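PDB 2OGG: HTH-type transcriptional regulator TreR, which represses the trePA trehalose operon and binds trehalose-6-phosphate, probably through its effector-binding UTRA domain, the part in this chain, the DNA-binding part being absent. Local coordinates for residues H50-K55 / T133-R138; T11-F16 / V40-K45; A90-V95 / V116-Y121. All coordinates share one frame; numbering follows the deposited sequence.

Contact 1: H50-K55 / T133-R138; sequences HVILDK and TESRHR
I52 packs against H137 where strands 50-55 and 133-138 pair in the middle of the six-stranded antiparallel sheet of the UTRA domain. The two strands run at 171° to each other. I52 and H137 form a non-hydrogen-bonded pair, and their side chains lie side by side. I52 CG1 reaches H137 CD2 at 3.4 Å. I52 CG2 sits over one face of the ring, offset toward the rim, in a CH-pi contact 4.2 Å from the ring centroid. The imidazole is brought there by a first torsion that sets CG beside the backbone N (chi1 -58°).

D54 and S135 share this face of the sheet. S135 OG is turned anti to its own N (chi1 -163°) and donates to D54 OD1; the modelled distance is very short, so its exact length is doubtful. The other carboxylate oxygen, D54 OD2, is salt-bridged to R44 of the next strand.

L53, K55, E134 and R136 line the other face. R136 bends at chi3 and brings its guanidinium to the carboxylate of E134 on the same strand, with E134 CD at its edge and in its plane. R136 is also salt-bridged to E97 and D103, so this cation is held by several acids. K55 turns its amine to E102, and helix 101-106 covers L53.

Five backbone bonds join the strands. L53 and R136 exchange two of them, and R136 N to L53 O is 2.7 Å. At the far end R138 N meets V51 O at 3.1 Å. R138 NH1 bonds the backbone O of D108, and the group is also salt-bridged to E49 and D140. V51 CG1 lies 3.9 Å from R138 CZ, centred over one face of the guanidinium.

Contact 2: T11-F16 / V40-K45; sequences TTVHKF and VIRSRK. With SO4 (sulfate ion), chain C.
T11 and R44 form the first pair of a twisted antiparallel ladder, strands 11-16 and 40-45, which run at 153° to each other.

Backbone bonds come first. T12 N to S43 O and S43 N to T12 O are both 3.0 Å. Further along, I41 O accepts from both H14 N (2.7 Å) and K15 N (3.3 Å), the second on a lone pair in the carbonyl plane. I41 N returns a bond to K15 O.

Polar side chains add two links. H14 NE2 and S43 OG are hydrogen-bonded at 3.0 Å. S43 OG takes the position between its backbone N and carbonyl carbon (chi1 81°), and it also bonds H50 ND1. R44 NH1 makes a weak bond to T11 OG1; the firmer partner of R44 is D54.

Among apolar contacts, V40 CG2 touches F16 CD1 at 3.7 Å, at the ring edge. The methylene chain of R42 lies against V13 CG2 and T11 CG2. K15 CD lies beside I41 CD1.

The ionic group is a sulfate, probably from the crystallisation liquor. R42 NH1 and NH2 both donate to its O4, the NH1 bond being 2.8 Å. R42 NH2 is also salt-bridged to D56. R44 NH2 donates to O3 at 2.9 Å. S74, I75 and Y76 complete the grip.

The shared acceptor I41 O marks a classic beta bulge, and the arginine-lined sulfate site is consistent with a pocket for the phosphate of trehalose-6-phosphate.

Contact 3: A90-V95 / V116-Y121; sequences AQKEIV and VVVRNY
Q91 and Y121 open a regular antiparallel ladder between strands 90-95 and 116-121. Their backbones exchange two hydrogen bonds, and the pairs E93/R119 and V95/V117 do the same. The shortest of the six is E93 N to R119 O, 2.7 Å. The backbone N and O atoms of these six residues are thus satisfied across the contact. V116, V118 and N120 bond instead to strand 129-138. K92, E93, I94 and V95 join an antiparallel ladder with a strand of the second subunit.

E93 and R119 face each other without a direct salt bridge: E93 OE1 and R119 NH1 are 4.5 Å apart. A water fills in. It accepts from R119 NH1 at 2.8 Å and lies at the edge of the guanidinium, in its plane. It is also placed to donate to E93 O (2.8 Å) and E93 OE1 (3.2 Å), although more acceptors surround it than it has protons. The stronger ionic partners lie outside. E93 OE2 is salt-bridged to R143 of the second subunit, and R119 NH1 to E97. R119 NE bonds the hydroxyl of Y132, while Y121 OH bonds Q28.

R119 is extended from CG to NE, and its final turn (chi4 95°) sets the guanidinium across the chain. V117 CG1 lies over one face, toward the rim, and V95 CG2 comes to the edge, 3.9 Å from NH1. On the other side of the sheet I94 CG1 packs on V118 CG2 at 4.0 Å, and K92 CG on V118 CG1 at 3.8 Å.

The chemistry implies a pair whose backbone is satisfied within the ladder, while the charges of E93 and R119 are each met from outside it and strand 90-95 extends the sheet into the second subunit.

How the contacts relate
The three contacts lie in one antiparallel sheet, with contact 1 in the middle. Its centre is about 9 Å from that of contact 2 and about 11 Å from that of contact 3. Contacts 2 and 3 lie on opposite sides of the chain's centre and do not touch; their nearest atoms are about 11 Å apart. Contact 1 meets contact 2 through D54 OD2 and R44 NE (2.6 Å), and the side chain of D54 lies about 5 Å from a sulfate. D54 may therefore help to position R44 at the anion. Contact 1 meets contact 3 by H137 N to V116 O (2.7 Å), probably a hydrogen bond. The sheet thus joins the possible phosphate pocket to the subunit interface.

Contact 1: H50-K55 / T133-R138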
loop_
_atom_site.group_PDB
_atom_site.type_symbol
_atom_site.label_atom_id
_atom_site.label_comp_id
_atom_site.label_asym_id
_atom_site.label_seq_id
_atom_site.Cartn_x
_atom_site.Cartn_y
_atom_site.Cartn_z
ATOM N N HIS A 50 0.761 -0.740 -32.206
ATOM C CA HIS A 50 1.327 -1.681 -31.234
ATOM C C HIS A 50 2.334 -0.933 -30.373
ATOM O O HIS A 50 3.384 -0.481 -30.863
ATOM C CB HIS A 50 2.027 -2.829 -31.950
ATOM C CG HIS A 50 1.102 -3.689 -32.747
ATOM N ND1 HIS A 50 0.385 -4.728 -32.188
ATOM C CD2 HIS A 50 0.736 -3.634 -34.050
ATOM C CE1 HIS A 50 -0.370 -5.284 -33.117
ATOM N NE2 HIS A 50 -0.167 -4.646 -34.257
ATOM N N VAL A 51 2.032 -0.818 -29.085
ATOM C CA VAL A 51 2.790 0.094 -28.263
ATOM C C VAL A 51 3.319 -0.449 -26.947
ATOM O O VAL A 51 4.150 0.199 -26.318
ATOM C CB VAL A 51 2.042 1.395 -28.058
ATOM C CG1 VAL A 51 1.750 2.023 -29.397
ATOM C CG2 VAL A 51 0.757 1.129 -27.327
ATOM N N ILE A 52 2.765 -1.571 -26.483
ATOM C CA ILE A 52 3.248 -2.225 -25.281
ATOM C C ILE A 52 3.643 -3.660 -25.597
ATOM O O ILE A 52 2.935 -4.367 -26.321
ATOM C CB ILE A 52 2.187 -2.225 -24.158
ATOM C CG1 ILE A 52 1.866 -0.792 -23.742
ATOM C CG2 ILE A 52 2.719 -2.977 -22.921
ATOM C CD1 ILE A 52 0.393 -0.542 -23.502
ATOM N N LEU A 53 4.741 -4.120 -25.015
ATOM C CA LEU A 53 5.096 -5.521 -25.174
ATOM C C LEU A 53 5.083 -6.176 -23.815
ATOM O O LEU A 53 5.697 -5.663 -22.885
ATOM C CB LEU A 53 6.452 -5.680 -25.845
ATOM C CG LEU A 53 6.716 -7.155 -26.112
ATOM C CD1 LEU A 53 5.956 -7.596 -27.351
ATOM C CD2 LEU A 53 8.218 -7.497 -26.164
ATOM N N ASP A 54 4.192 -7.150 -23.637
ATOM C CA ASP A 54 3.999 -7.791 -22.333
ATOM C C ASP A 54 4.606 -9.189 -22.326
ATOM O O ASP A 54 4.246 -10.030 -23.148
ATOM C CB ASP A 54 2.515 -7.880 -22.015
ATOM C CG ASP A 54 1.958 -6.577 -21.451
ATOM O OD1 ASP A 54 2.664 -5.951 -20.624
ATOM O OD2 ASP A 54 0.780 -6.222 -21.749
ATOM N N LYS A 55 5.599 -9.406 -21.482
ATOM C CA LYS A 55 6.189 -10.749 -21.342
ATOM C C LYS A 55 5.856 -11.372 -19.985
ATOM O O LYS A 55 6.067 -10.744 -18.949
ATOM C CB LYS A 55 7.699 -10.667 -21.568
ATOM C CG LYS A 55 8.035 -10.090 -22.946
ATOM C CD LYS A 55 9.464 -9.569 -23.067
ATOM C CE LYS A 55 10.454 -10.727 -23.119
ATOM N NZ LYS A 55 11.792 -10.317 -23.599
ATOM N N THR A 133 6.816 -10.749 -14.630
ATOM C CA THR A 133 6.246 -10.013 -15.746
ATOM C C THR A 133 7.131 -8.835 -16.110
ATOM O O THR A 133 7.790 -8.253 -15.256
ATOM C CB THR A 133 4.848 -9.530 -15.389
ATOM O OG1 THR A 133 4.085 -10.652 -14.938
ATOM C CG2 THR A 133 4.137 -8.924 -16.598
ATOM N N GLU A 134 7.288 -8.622 -17.400
ATOM C CA GLU A 134 8.104 -7.535 -17.932
ATOM C C GLU A 134 7.277 -6.817 -18.988
ATOM O O GLU A 134 6.840 -7.439 -19.960
ATOM C CB GLU A 134 9.383 -8.062 -18.582
ATOM C CG GLU A 134 10.186 -6.937 -19.198
ATOM C CD GLU A 134 11.398 -7.401 -19.981
ATOM O OE1 GLU A 134 12.094 -8.337 -19.528
ATOM O OE2 GLU A 134 11.749 -6.710 -20.966
ATOM N N SER A 135 6.852 -5.601 -18.662
ATOM C CA SER A 135 5.901 -4.873 -19.492
ATOM C C SER A 135 6.587 -3.655 -20.064
ATOM O O SER A 135 7.090 -2.822 -19.317
ATOM C CB SER A 135 4.725 -4.436 -18.634
ATOM O OG SER A 135 3.621 -4.080 -19.432
ATOM N N ARG A 136 6.785 -3.652 -21.371
ATOM C CA ARG A 136 7.594 -2.615 -22.017
ATOM C C ARG A 136 6.716 -1.620 -22.777
ATOM O O ARG A 136 6.018 -2.004 -23.734
ATOM C CB ARG A 136 8.599 -3.274 -22.962
ATOM C CG ARG A 136 9.332 -4.430 -22.302
ATOM C CD ARG A 136 10.372 -5.076 -23.216
ATOM N NE ARG A 136 11.440 -4.157 -23.592
ATOM C CZ ARG A 136 12.580 -4.004 -22.918
ATOM N NH1 ARG A 136 12.778 -4.684 -21.795
ATOM N NH2 ARG A 136 13.518 -3.163 -23.364
ATOM N N HIS A 137 6.733 -0.356 -22.340
ATOM C CA HIS A 137 5.933 0.686 -22.972
ATOM C C HIS A 137 6.754 1.659 -23.772
ATOM O O HIS A 137 7.744 2.185 -23.280
ATOM C CB HIS A 137 5.220 1.504 -21.912
ATOM C CG HIS A 137 4.339 0.697 -21.018
ATOM N ND1 HIS A 137 4.838 -0.131 -20.035
ATOM C CD2 HIS A 137 2.989 0.628 -20.921
ATOM C CE1 HIS A 137 3.833 -0.696 -19.386
ATOM N NE2 HIS A 137 2.701 -0.231 -19.887
ATOM N N ARG A 138 6.227 2.051 -24.925
ATOM C CA ARG A 138 6.663 3.251 -25.595
ATOM C C ARG A 138 6.412 4.473 -24.693
ATOM O O ARG A 138 5.382 4.565 -24.018
ATOM C CB ARG A 138 5.870 3.393 -26.876
ATOM C CG ARG A 138 6.607 4.147 -27.977
ATOM C CD ARG A 138 5.819 4.016 -29.256
ATOM N NE ARG A 138 4.647 4.892 -29.282
ATOM C CZ ARG A 138 3.892 5.095 -30.361
ATOM N NH1 ARG A 138 4.170 4.470 -31.508
ATOM N NH2 ARG A 138 2.824 5.878 -30.280
#

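Contact 2: T11-F16 / V40-K45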
loop_
_atom_site.group_PDB
_atom_site.type_symbol
_atom_site.label_atom_id
_atom_site.label_comp_id
_atom_site.label_asym_id
_atom_site.label_seq_id
_atom_site.Cartn_x
_atom_site.Cartn_y
_atom_site.Cartn_z
ATOM N N THR A 11 -5.193 -7.435 -28.571
ATOM C CA THR A 11 -4.064 -8.106 -27.938
ATOM C C THR A 11 -3.616 -9.267 -28.828
ATOM O O THR A 11 -4.359 -10.229 -29.032
ATOM C CB THR A 11 -4.497 -8.676 -26.544
ATOM O OG1 THR A 11 -4.575 -7.607 -25.599
ATOM C CG2 THR A 11 -3.510 -9.736 -26.016
ATOM N N THR A 12 -2.333 -9.289 -29.150
ATOM C CA THR A 12 -1.785 -10.268 -30.062
ATOM C C THR A 12 -0.743 -11.101 -29.350
ATOM O O THR A 12 0.263 -10.564 -28.878
ATOM C CB THR A 12 -1.080 -9.579 -31.185
ATOM O OG1 THR A 12 -1.969 -8.631 -31.782
ATOM C CG2 THR A 12 -0.574 -10.594 -32.210
ATOM N N VAL A 13 -0.909 -12.422 -29.412
ATOM C CA VAL A 13 0.012 -13.361 -28.785
ATOM C C VAL A 13 1.086 -13.748 -29.781
ATOM O O VAL A 13 0.805 -14.413 -30.768
ATOM C CB VAL A 13 -0.726 -14.614 -28.331
ATOM C CG1 VAL A 13 0.238 -15.651 -27.827
ATOM C CG2 VAL A 13 -1.735 -14.243 -27.260
ATOM N N HIS A 14 2.324 -13.338 -29.514
ATOM C CA HIS A 14 3.414 -13.582 -30.462
ATOM C C HIS A 14 4.108 -14.880 -30.170
ATOM O O HIS A 14 4.255 -15.684 -31.053
ATOM C CB HIS A 14 4.418 -12.430 -30.482
ATOM C CG HIS A 14 3.839 -11.148 -30.989
ATOM N ND1 HIS A 14 3.726 -10.862 -32.336
ATOM C CD2 HIS A 14 3.253 -10.117 -30.334
ATOM C CE1 HIS A 14 3.121 -9.697 -32.483
ATOM N NE2 HIS A 14 2.750 -9.267 -31.288
ATOM N N LYS A 15 4.597 -15.060 -28.950
ATOM C CA LYS A 15 5.140 -16.362 -28.540
ATOM C C LYS A 15 4.271 -16.884 -27.415
ATOM O O LYS A 15 3.899 -16.130 -26.527
ATOM C CB LYS A 15 6.560 -16.231 -27.995
ATOM C CG LYS A 15 7.567 -15.700 -28.961
ATOM C CD LYS A 15 8.962 -15.980 -28.454
ATOM C CE LYS A 15 9.947 -16.093 -29.600
ATOM N NZ LYS A 15 11.292 -16.461 -29.096
ATOM N N PHE A 16 4.212 -18.195 -27.297
ATOM C CA PHE A 16 3.499 -18.825 -26.209
ATOM C C PHE A 16 3.959 -20.262 -26.208
ATOM O O PHE A 16 4.051 -20.906 -27.273
ATOM C CB PHE A 16 2.004 -18.733 -26.456
ATOM C CG PHE A 16 1.181 -19.641 -25.596
ATOM C CD1 PHE A 16 1.002 -19.370 -24.259
ATOM C CD2 PHE A 16 0.367 -20.586 -26.169
ATOM C CE1 PHE A 16 0.124 -20.118 -23.494
ATOM C CE2 PHE A 16 -0.533 -21.308 -25.401
ATOM C CZ PHE A 16 -0.667 -21.052 -24.077
ATOM N N VAL A 40 4.724 -16.330 -22.136
ATOM C CA VAL A 40 3.755 -15.694 -23.044
ATOM C C VAL A 40 4.256 -14.302 -23.418
ATOM O O VAL A 40 4.649 -13.506 -22.540
ATOM C CB VAL A 40 2.389 -15.523 -22.383
ATOM C CG1 VAL A 40 1.352 -15.019 -23.407
ATOM C CG2 VAL A 40 1.945 -16.831 -21.719
ATOM N N ILE A 41 4.409 -14.063 -24.715
ATOM C CA ILE A 41 4.816 -12.754 -25.164
ATOM C C ILE A 41 3.730 -12.137 -26.037
ATOM O O ILE A 41 3.354 -12.687 -27.082
ATOM C CB ILE A 41 6.175 -12.807 -25.860
ATOM C CG1 ILE A 41 7.276 -13.138 -24.850
ATOM C CG2 ILE A 41 6.489 -11.502 -26.576
ATOM C CD1 ILE A 41 8.600 -13.411 -25.520
ATOM N N ARG A 42 3.240 -10.980 -25.617
ATOM C CA ARG A 42 2.110 -10.326 -26.290
ATOM C C ARG A 42 2.420 -8.887 -26.591
ATOM O O ARG A 42 3.070 -8.217 -25.788
ATOM C CB ARG A 42 0.892 -10.341 -25.383
ATOM C CG ARG A 42 0.356 -11.706 -25.161
ATOM C CD ARG A 42 -0.743 -11.742 -24.113
ATOM N NE ARG A 42 -0.260 -11.507 -22.755
ATOM C CZ ARG A 42 -1.077 -11.186 -21.748
ATOM N NH1 ARG A 42 -2.364 -10.920 -22.000
ATOM N NH2 ARG A 42 -0.580 -10.916 -20.552
ATOM N N SER A 43 1.716 -8.344 -27.569
ATOM C CA SER A 43 1.777 -6.915 -27.810
ATOM C C SER A 43 0.370 -6.383 -27.723
ATOM O O SER A 43 -0.576 -7.143 -27.931
ATOM C CB SER A 43 2.374 -6.614 -29.198
ATOM O OG SER A 43 1.418 -6.756 -30.227
ATOM N N ARG A 44 0.229 -5.112 -27.341
ATOM C CA ARG A 44 -1.077 -4.475 -27.245
ATOM C C ARG A 44 -1.182 -3.399 -28.312
ATOM O O ARG A 44 -0.376 -2.479 -28.336
ATOM C CB ARG A 44 -1.253 -3.798 -25.886
ATOM C CG ARG A 44 -0.799 -4.593 -24.700
ATOM C CD ARG A 44 -1.843 -5.620 -24.332
ATOM N NE ARG A 44 -1.405 -6.410 -23.186
ATOM C CZ ARG A 44 -2.215 -7.137 -22.426
ATOM N NH1 ARG A 44 -3.514 -7.192 -22.700
ATOM N NH2 ARG A 44 -1.728 -7.807 -21.392
ATOM N N LYS A 45 -2.298 -3.385 -29.027
ATOM C CA LYS A 45 -2.511 -2.426 -30.102
ATOM C C LYS A 45 -3.571 -1.436 -29.632
ATOM O O LYS A 45 -4.723 -1.814 -29.394
ATOM C CB LYS A 45 -2.958 -3.164 -31.380
ATOM C CG LYS A 45 -3.210 -2.297 -32.617
ATOM C CD LYS A 45 -3.541 -3.188 -33.810
ATOM C CE LYS A 45 -4.366 -2.465 -34.875
ATOM N NZ LYS A 45 -5.036 -3.429 -35.806
HETATM S S SO4 C . -3.243 -9.498 -18.331
HETATM O O1 SO4 C . -2.070 -9.663 -17.485
HETATM O O2 SO4 C . -4.466 -9.611 -17.560
HETATM O O3 SO4 C . -3.307 -8.177 -18.930
HETATM O O4 SO4 C . -3.166 -10.550 -19.326
#

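Contact 3: A90-V95 / V116-Y121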
loop_
_atom_site.group_PDB
_atom_site.type_symbol
_atom_site.label_atom_id
_atom_site.label_comp_id
_atom_site.label_asym_id
_atom_site.label_seq_id
_atom_site.Cartn_x
_atom_site.Cartn_y
_atom_site.Cartn_z
ATOM N N ALA A 90 3.475 -8.633 -4.320
ATOM C CA ALA A 90 4.246 -8.423 -5.539
ATOM C C ALA A 90 5.229 -7.284 -5.328
ATOM O O ALA A 90 4.950 -6.303 -4.630
ATOM C CB ALA A 90 3.336 -8.100 -6.690
ATOM N N GLN A 91 6.322 -7.337 -6.063
ATOM C CA GLN A 91 7.267 -6.275 -6.016
ATOM C C GLN A 91 7.483 -5.752 -7.438
ATOM O O GLN A 91 7.771 -6.520 -8.361
ATOM C CB GLN A 91 8.547 -6.780 -5.422
ATOM C CG GLN A 91 9.655 -5.770 -5.563
ATOM C CD GLN A 91 10.900 -6.213 -4.853
ATOM O OE1 GLN A 91 10.827 -7.022 -3.911
ATOM N NE2 GLN A 91 12.062 -5.753 -5.337
ATOM N N LYS A 92 7.391 -4.435 -7.585
ATOM C CA LYS A 92 7.440 -3.749 -8.877
ATOM C C LYS A 92 8.727 -2.927 -9.001
ATOM O O LYS A 92 9.129 -2.244 -8.066
ATOM C CB LYS A 92 6.247 -2.796 -8.952
ATOM C CG LYS A 92 5.640 -2.640 -10.297
ATOM C CD LYS A 92 4.207 -2.098 -10.202
ATOM C CE LYS A 92 3.179 -3.230 -10.042
ATOM N NZ LYS A 92 1.783 -2.737 -9.747
ATOM N N GLU A 93 9.366 -2.959 -10.161
ATOM C CA GLU A 93 10.512 -2.111 -10.386
ATOM C C GLU A 93 10.334 -1.499 -11.771
ATOM O O GLU A 93 10.058 -2.221 -12.743
ATOM C CB GLU A 93 11.810 -2.917 -10.320
ATOM C CG GLU A 93 13.067 -2.031 -10.449
ATOM C CD GLU A 93 14.311 -2.770 -10.952
ATOM O OE1 GLU A 93 14.188 -3.607 -11.881
ATOM O OE2 GLU A 93 15.428 -2.374 -10.545
ATOM N N ILE A 94 10.279 -0.167 -11.808
ATOM C CA ILE A 94 10.033 0.587 -13.042
ATOM C C ILE A 94 11.276 1.394 -13.410
ATOM O O ILE A 94 11.720 2.248 -12.647
ATOM C CB ILE A 94 8.873 1.595 -12.861
ATOM C CG1 ILE A 94 7.598 0.890 -12.421
ATOM C CG2 ILE A 94 8.581 2.306 -14.140
ATOM C CD1 ILE A 94 6.566 1.837 -11.990
ATOM N N VAL A 95 11.858 1.091 -14.555
ATOM C CA VAL A 95 13.012 1.835 -15.055
ATOM C C VAL A 95 12.824 2.169 -16.537
ATOM O O VAL A 95 11.769 1.893 -17.120
ATOM C CB VAL A 95 14.308 1.003 -14.942
ATOM C CG1 VAL A 95 14.555 0.595 -13.503
ATOM C CG2 VAL A 95 14.206 -0.226 -15.837
ATOM N N VAL A 116 9.655 2.573 -21.326
ATOM C CA VAL A 116 9.449 2.462 -19.901
ATOM C C VAL A 116 9.182 0.970 -19.614
ATOM O O VAL A 116 8.457 0.326 -20.378
ATOM C CB VAL A 116 8.293 3.369 -19.420
ATOM C CG1 VAL A 116 8.009 3.152 -17.900
ATOM C CG2 VAL A 116 8.642 4.798 -19.657
ATOM N N VAL A 117 10.016 0.378 -18.757
ATOM C CA VAL A 117 9.917 -1.049 -18.464
ATOM C C VAL A 117 9.466 -1.327 -17.042
ATOM O O VAL A 117 10.164 -0.999 -16.077
ATOM C CB VAL A 117 11.233 -1.809 -18.692
ATOM C CG1 VAL A 117 11.029 -3.291 -18.373
ATOM C CG2 VAL A 117 11.722 -1.636 -20.120
ATOM N N VAL A 118 8.263 -1.867 -16.915
ATOM C CA VAL A 118 7.729 -2.270 -15.616
ATOM C C VAL A 118 7.944 -3.760 -15.374
ATOM O O VAL A 118 7.519 -4.614 -16.169
ATOM C CB VAL A 118 6.228 -1.959 -15.505
ATOM C CG1 VAL A 118 5.743 -2.318 -14.110
ATOM C CG2 VAL A 118 5.972 -0.472 -15.821
ATOM N N ARG A 119 8.694 -4.057 -14.321
ATOM C CA ARG A 119 8.932 -5.437 -13.920
ATOM C C ARG A 119 8.246 -5.734 -12.615
ATOM O O ARG A 119 8.474 -5.057 -11.621
ATOM C CB ARG A 119 10.412 -5.705 -13.770
ATOM C CG ARG A 119 11.106 -5.882 -15.093
ATOM C CD ARG A 119 12.575 -6.150 -14.858
ATOM N NE ARG A 119 13.304 -6.319 -16.105
ATOM C CZ ARG A 119 13.964 -5.349 -16.726
ATOM N NH1 ARG A 119 13.853 -4.080 -16.337
ATOM N NH2 ARG A 119 14.571 -5.627 -17.852
ATOM N N ASN A 120 7.646 -6.908 -12.556
ATOM C CA ASN A 120 6.801 -7.255 -11.442
ATOM C C ASN A 120 7.040 -8.713 -11.050
ATOM O O ASN A 120 7.102 -9.590 -11.905
ATOM C CB ASN A 120 5.366 -7.037 -11.887
ATOM C CG ASN A 120 4.402 -7.123 -10.775
ATOM O OD1 ASN A 120 4.709 -6.770 -9.648
ATOM N ND2 ASN A 120 3.169 -7.426 -11.114
ATOM N N TYR A 121 7.354 -8.931 -9.785
ATOM C CA TYR A 121 7.649 -10.258 -9.261
ATOM C C TYR A 121 6.583 -10.648 -8.245
ATOM O O TYR A 121 6.426 -9.983 -7.225
ATOM C CB TYR A 121 9.004 -10.210 -8.576
ATOM C CG TYR A 121 10.098 -9.733 -9.498
ATOM C CD1 TYR A 121 10.964 -10.641 -10.116
ATOM C CD2 TYR A 121 10.293 -8.373 -9.736
ATOM C CE1 TYR A 121 11.947 -10.213 -10.994
ATOM C CE2 TYR A 121 11.337 -7.929 -10.539
ATOM C CZ TYR A 121 12.115 -8.858 -11.222
ATOM O OH TYR A 121 13.153 -8.439 -12.027
HETATM O O HOH W 1 12.262 -2.833 -14.349
#